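Local coordinates for putative diflavin flavoprotein A 5 (Nostoc sp. PCC 7120, PDB 4FEK) that probably carries electrons from NADH to oxygen, reducing it to water, this chain being the N-terminal metallo-hydrolase-like part of a modular diflavin flavoprotein, at residues A[161-164]-A[169-172]; A[225-228]-A[234-237]. All coordinates share one frame; numbering follows the deposited sequence.

Contact 1 of 2, residues A[161-164]-A[169-172]; sequences CTYD and ILYT
Tyr171 lies with the edge of its ring against the strand carrying Thr162 and Asp164. The carbonyl oxygen of Thr162 sits in the ring plane, 3.3 Å from Tyr171 CD2, and the same oxygen accepts the backbone N-H of Tyr171 in a short, nearly straight bond (N to O 2.7 Å, 173° at the hydrogen). What turns the ring this way is its first torsion: CG stands anti to the carbonyl carbon and beside the backbone N (chi1 -62°), which carries the phenol along the strand toward Asp164. There a water lies in the ring plane, 2.7 Å from Tyr171 OH, and donates to Asp164 OD2. Ile169, two residues earlier on the same strand, lays CG2 over one face of the ring, and Tyr46 of strand 41-49 meets it edge-to-face.

Tyr163 and Leu170 face the other side of the sheet as a non-hydrogen-bonded pair. Leu170 reaches across with one branch, CD1 resting 3.8 Å from Tyr163 CB and also touching Cys161 CB at 4.0 Å. The Tyr163 ring rises obliquely past Ile169 O, with its hydroxyl bonded to the carbonyl of Gln223.

Strands 160-164 and 169-173 form an antiparallel beta hairpin inside the second sheet of the metallo-beta-lactamase fold. Thr162 N returns a bond to Tyr171 O, making Thr162 and Tyr171 a hydrogen-bonded pair.

Asp164 OD2 also bonds His144 ND1, while OD1 takes the N-H of Gln166 in the turn. The buried carboxylate thus has several polar partners, which probably help to stabilise its negative charge, and the water ties it to the phenol of the opposite strand.

Contact 2 of 2, residues A[225-228]-A[234-237]; sequences RLYA and LVRT
Leu226 lays CD1 against the 234-237 segment, 3.5 Å from Val235 O and 3.7 Å from Arg236 CB. With CG anti to the backbone N (chi1 -177°), the branched end is thrown across the gap, and the same methyl meets Leu234 CB at 4.0 Å. Beside it, Tyr227 and Val235 abut through their CB atoms, 3.9 Å apart. Two backbone bonds close this tight half: Tyr227 N to Val235 O at 2.9 Å and Val235 N to Tyr227 O at 3.0 Å.

The pair is a single antiparallel bridge between strand 226-229, an outermost strand of the five-stranded sheet in this metallo-beta-lactamase fold, and the loop leading to helix 239-258. That helix packs on both partners, Leu239 touching Tyr227 and Leu242 touching Val235, while Thr243 OG1 bonds Tyr227 OH.

Toward solvent the fit slackens. Arg225 and Arg236 are exposed, with the carbonyl oxygen of Arg225 4.1 Å from Arg236 CA; the ends of both side chains lead away from the opposite segment, although Arg236 CB still belongs to the packed half. Arg225 NE bonds Gln168 OE1, whereas Arg236 makes a cation-pi contact with Phe186.

The two contacts come in series along the chain, the hairpin of contact 1 closing well before contact 2 opens, yet their centres are about 10 Å apart. They meet through one sheet: strands 169-173 and 226-229 run side by side and parallel, with probable hydrogen bonds from Leu170 N to Leu226 O and from Ala228 N to Leu170 O. On the face bearing Tyr171, Ala228 CB packs against Tyr171 CD1 and Ile169 CG2. Contact 1 thus lies within the sheet, whereas contact 2 joins its outermost strand to the loop that follows, tying the sheet edge to the approach to helix 239-258, the last helix of this chain.

Contact 1 of 2, residues A[161-164]-A[169-172]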
ATOM      1  N   CYS A 161       7.038  -3.355  -2.878  1.00 16.25           N
ATOM      2  CA  CYS A 161       7.019  -1.913  -3.118  1.00 19.86           C
ATOM      3  C   CYS A 161       7.020  -1.669  -4.623  1.00 19.20           C
ATOM      4  O   CYS A 161       7.599  -2.450  -5.376  1.00 18.68           O
ATOM      5  CB  CYS A 161       8.260  -1.238  -2.507  1.00 19.95           C
ATOM      6  SG  CYS A 161       8.224  -1.155  -0.701  1.00 34.48           S
ATOM      7  N   THR A 162       6.372  -0.588  -5.048  1.00 14.73           N
ATOM      8  CA  THR A 162       6.293  -0.233  -6.455  1.00 16.33           C
ATOM      9  C   THR A 162       6.737   1.201  -6.601  1.00 15.06           C
ATOM     10  O   THR A 162       6.342   2.043  -5.811  1.00 15.55           O
ATOM     11  CB  THR A 162       4.853  -0.310  -6.972  1.00 20.74           C
ATOM     12  OG1 THR A 162       4.313  -1.594  -6.672  1.00 21.50           O
ATOM     13  CG2 THR A 162       4.828  -0.077  -8.505  1.00 18.58           C
ATOM     14  N   TYR A 163       7.568   1.471  -7.604  1.00 17.00           N
ATOM     15  CA  TYR A 163       8.118   2.806  -7.795  1.00 17.40           C
ATOM     16  C   TYR A 163       7.757   3.333  -9.189  1.00 19.89           C
ATOM     17  O   TYR A 163       8.016   2.678 -10.187  1.00 20.15           O
ATOM     18  CB  TYR A 163       9.635   2.758  -7.610  1.00 19.31           C
ATOM     19  CG  TYR A 163      10.370   4.062  -7.850  1.00 20.92           C
ATOM     20  CD1 TYR A 163      10.329   5.090  -6.918  1.00 23.33           C
ATOM     21  CD2 TYR A 163      11.135   4.248  -8.997  1.00 23.28           C
ATOM     22  CE1 TYR A 163      11.028   6.279  -7.127  1.00 22.19           C
ATOM     23  CE2 TYR A 163      11.838   5.440  -9.221  1.00 27.19           C
ATOM     24  CZ  TYR A 163      11.774   6.445  -8.279  1.00 27.36           C
ATOM     25  OH  TYR A 163      12.464   7.618  -8.483  1.00 29.78           O
ATOM     26  N   ASP A 164       7.145   4.507  -9.240  1.00 22.75           N
ATOM     27  CA  ASP A 164       6.778   5.109 -10.518  1.00 18.67           C
ATOM     28  C   ASP A 164       7.887   6.078 -10.874  1.00 20.51           C
ATOM     29  O   ASP A 164       8.064   7.085 -10.218  1.00 20.46           O
ATOM     30  CB  ASP A 164       5.429   5.818 -10.411  1.00 17.35           C
ATOM     31  CG  ASP A 164       4.987   6.472 -11.735  1.00 22.96           C
ATOM     32  OD1 ASP A 164       5.827   6.678 -12.634  1.00 22.91           O
ATOM     33  OD2 ASP A 164       3.781   6.793 -11.859  1.00 24.00           O
ATOM     34  N   ILE A 169       7.325   8.465  -6.926  1.00 17.52           N
ATOM     35  CA  ILE A 169       6.543   8.043  -5.779  1.00 15.66           C
ATOM     36  C   ILE A 169       6.833   6.559  -5.541  1.00 15.24           C
ATOM     37  O   ILE A 169       6.845   5.752  -6.465  1.00 15.52           O
ATOM     38  CB  ILE A 169       5.028   8.242  -6.003  1.00 14.09           C
ATOM     39  CG1 ILE A 169       4.662   9.746  -6.052  1.00 14.40           C
ATOM     40  CG2 ILE A 169       4.234   7.581  -4.902  1.00 13.46           C
ATOM     41  CD1 ILE A 169       3.153   9.986  -6.357  1.00 18.60           C
ATOM     42  N   LEU A 170       7.079   6.209  -4.287  1.00 22.24           N
ATOM     43  CA  LEU A 170       7.238   4.814  -3.910  1.00 15.58           C
ATOM     44  C   LEU A 170       5.998   4.379  -3.138  1.00 12.40           C
ATOM     45  O   LEU A 170       5.657   4.978  -2.104  1.00 11.85           O
ATOM     46  CB  LEU A 170       8.500   4.667  -3.055  1.00 17.29           C
ATOM     47  CG  LEU A 170       8.784   3.245  -2.600  1.00 18.37           C
ATOM     48  CD1 LEU A 170       9.107   2.407  -3.819  1.00 15.67           C
ATOM     49  CD2 LEU A 170       9.962   3.239  -1.597  1.00 15.81           C
ATOM     50  N   TYR A 171       5.331   3.342  -3.638  1.00 11.73           N
ATOM     51  CA  TYR A 171       4.120   2.788  -3.022  1.00 10.35           C
ATOM     52  C   TYR A 171       4.590   1.696  -2.064  1.00 13.87           C
ATOM     53  O   TYR A 171       5.129   0.682  -2.508  1.00 14.71           O
ATOM     54  CB  TYR A 171       3.179   2.240  -4.107  1.00 10.66           C
ATOM     55  CG  TYR A 171       2.724   3.377  -5.052  1.00 11.47           C
ATOM     56  CD1 TYR A 171       1.569   4.110  -4.775  1.00 14.75           C
ATOM     57  CD2 TYR A 171       3.490   3.746  -6.155  1.00 14.63           C
ATOM     58  CE1 TYR A 171       1.168   5.160  -5.594  1.00 14.33           C
ATOM     59  CE2 TYR A 171       3.106   4.821  -6.990  1.00 13.42           C
ATOM     60  CZ  TYR A 171       1.943   5.515  -6.691  1.00 16.26           C
ATOM     61  OH  TYR A 171       1.547   6.570  -7.493  1.00 15.44           O
ATOM     62  N   THR A 172       4.414   1.924  -0.766  1.00  9.65           N
ATOM     63  CA  THR A 172       5.111   1.123   0.239  1.00 17.63           C
ATOM     64  C   THR A 172       4.162   0.267   1.058  1.00 17.32           C
ATOM     65  O   THR A 172       4.625  -0.510   1.918  1.00 15.88           O
ATOM     66  CB  THR A 172       5.945   1.993   1.213  1.00 16.02           C
ATOM     67  OG1 THR A 172       5.075   2.844   1.982  1.00 13.52           O
ATOM     68  CG2 THR A 172       6.961   2.830   0.472  1.00 21.59           C
TER
HETATM   69  O   HOH W   1       2.618   7.734  -9.650  1.00 13.49           O

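Contact 2 of 2, residues A[225-228]-A[234-237]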
ATOM      1  N   ARG A 225      10.297  11.092  -3.844  1.00 22.27           N
ATOM      2  CA  ARG A 225       9.709  12.346  -3.385  1.00 29.83           C
ATOM      3  C   ARG A 225       8.564  12.107  -2.409  1.00 27.45           C
ATOM      4  O   ARG A 225       8.217  12.995  -1.642  1.00 25.91           O
ATOM      5  CB  ARG A 225       9.188  13.155  -4.578  1.00 29.04           C
ATOM      6  CG  ARG A 225      10.281  13.652  -5.508  1.00 40.75           C
ATOM      7  CD  ARG A 225       9.682  14.383  -6.697  1.00 43.85           C
ATOM      8  NE  ARG A 225      10.664  15.243  -7.345  1.00 57.26           N
ATOM      9  CZ  ARG A 225      10.610  16.571  -7.347  1.00 61.64           C
ATOM     10  NH1 ARG A 225       9.608  17.200  -6.747  1.00 59.08           N
ATOM     11  NH2 ARG A 225      11.560  17.270  -7.956  1.00 68.20           N
ATOM     12  N   LEU A 226       7.979  10.908  -2.441  1.00 22.38           N
ATOM     13  CA  LEU A 226       6.823  10.603  -1.601  1.00 20.03           C
ATOM     14  C   LEU A 226       6.768   9.120  -1.271  1.00 17.08           C
ATOM     15  O   LEU A 226       6.969   8.280  -2.164  1.00 18.03           O
ATOM     16  CB  LEU A 226       5.523  10.994  -2.325  1.00 20.50           C
ATOM     17  CG  LEU A 226       4.218  10.814  -1.549  1.00 22.59           C
ATOM     18  CD1 LEU A 226       4.037  11.974  -0.590  1.00 25.54           C
ATOM     19  CD2 LEU A 226       3.015  10.683  -2.500  1.00 22.83           C
ATOM     20  N   TYR A 227       6.502   8.798  -0.003  1.00 14.84           N
ATOM     21  CA  TYR A 227       6.075   7.441   0.356  1.00 15.64           C
ATOM     22  C   TYR A 227       4.550   7.424   0.338  1.00 12.20           C
ATOM     23  O   TYR A 227       3.902   7.955   1.254  1.00 15.48           O
ATOM     24  CB  TYR A 227       6.547   7.001   1.762  1.00 12.75           C
ATOM     25  CG  TYR A 227       8.034   6.784   1.928  1.00 19.56           C
ATOM     26  CD1 TYR A 227       8.840   6.425   0.851  1.00 23.30           C
ATOM     27  CD2 TYR A 227       8.632   6.884   3.183  1.00 18.49           C
ATOM     28  CE1 TYR A 227      10.196   6.202   1.017  1.00 23.16           C
ATOM     29  CE2 TYR A 227       9.998   6.660   3.353  1.00 18.11           C
ATOM     30  CZ  TYR A 227      10.770   6.314   2.273  1.00 17.38           C
ATOM     31  OH  TYR A 227      12.131   6.099   2.445  1.00 19.18           O
ATOM     32  N   ALA A 228       3.993   6.807  -0.696  1.00 11.83           N
ATOM     33  CA  ALA A 228       2.559   6.585  -0.787  1.00 15.89           C
ATOM     34  C   ALA A 228       2.217   5.346   0.033  1.00 12.23           C
ATOM     35  O   ALA A 228       2.109   4.243  -0.502  1.00 13.93           O
ATOM     36  CB  ALA A 228       2.140   6.404  -2.235  1.00 10.50           C
ATOM     37  N   LEU A 234       0.205  10.541   3.812  1.00 14.43           N
ATOM     38  CA  LEU A 234       1.246  10.253   2.842  1.00 16.19           C
ATOM     39  C   LEU A 234       2.516  10.950   3.310  1.00 16.68           C
ATOM     40  O   LEU A 234       2.477  12.086   3.771  1.00 18.42           O
ATOM     41  CB  LEU A 234       0.813  10.718   1.440  1.00 17.43           C
ATOM     42  CG  LEU A 234      -0.222   9.848   0.682  1.00 18.47           C
ATOM     43  CD1 LEU A 234      -1.417   9.435   1.502  1.00 16.54           C
ATOM     44  CD2 LEU A 234      -0.702  10.544  -0.576  1.00 21.60           C
ATOM     45  N   VAL A 235       3.641  10.256   3.227  1.00 16.96           N
ATOM     46  CA  VAL A 235       4.863  10.776   3.803  1.00 16.07           C
ATOM     47  C   VAL A 235       5.677  11.527   2.775  1.00 19.56           C
ATOM     48  O   VAL A 235       6.288  10.941   1.897  1.00 19.01           O
ATOM     49  CB  VAL A 235       5.699   9.677   4.466  1.00 17.10           C
ATOM     50  CG1 VAL A 235       6.927  10.300   5.155  1.00 17.53           C
ATOM     51  CG2 VAL A 235       4.831   8.923   5.496  1.00 19.10           C
ATOM     52  N   ARG A 236       5.664  12.849   2.910  1.00 22.00           N
ATOM     53  CA  ARG A 236       6.290  13.738   1.951  1.00 27.81           C
ATOM     54  C   ARG A 236       7.491  14.414   2.601  1.00 28.23           C
ATOM     55  O   ARG A 236       8.624  13.973   2.437  1.00 31.06           O
ATOM     56  CB  ARG A 236       5.259  14.773   1.474  1.00 26.89           C
ATOM     57  CG  ARG A 236       5.748  15.696   0.368  1.00 33.35           C
ATOM     58  CD  ARG A 236       4.543  16.328  -0.334  1.00 32.35           C
ATOM     59  NE  ARG A 236       3.815  17.223   0.561  1.00 31.70           N
ATOM     60  CZ  ARG A 236       2.718  17.890   0.206  1.00 33.33           C
ATOM     61  NH1 ARG A 236       2.220  17.738  -1.012  1.00 26.36           N
ATOM     62  NH2 ARG A 236       2.116  18.695   1.070  1.00 33.66           N
ATOM     63  N   THR A 237       7.238  15.476   3.356  1.00 26.31           N
ATOM     64  CA  THR A 237       8.321  16.251   3.939  1.00 29.82           C
ATOM     65  C   THR A 237       9.061  15.476   5.015  1.00 27.31           C
ATOM     66  O   THR A 237      10.257  15.661   5.199  1.00 29.57           O
ATOM     67  CB  THR A 237       7.824  17.618   4.464  1.00 36.50           C
ATOM     68  OG1 THR A 237       7.168  18.312   3.398  1.00 36.39           O
ATOM     69  CG2 THR A 237       8.998  18.471   4.942  1.00 38.82           C
TER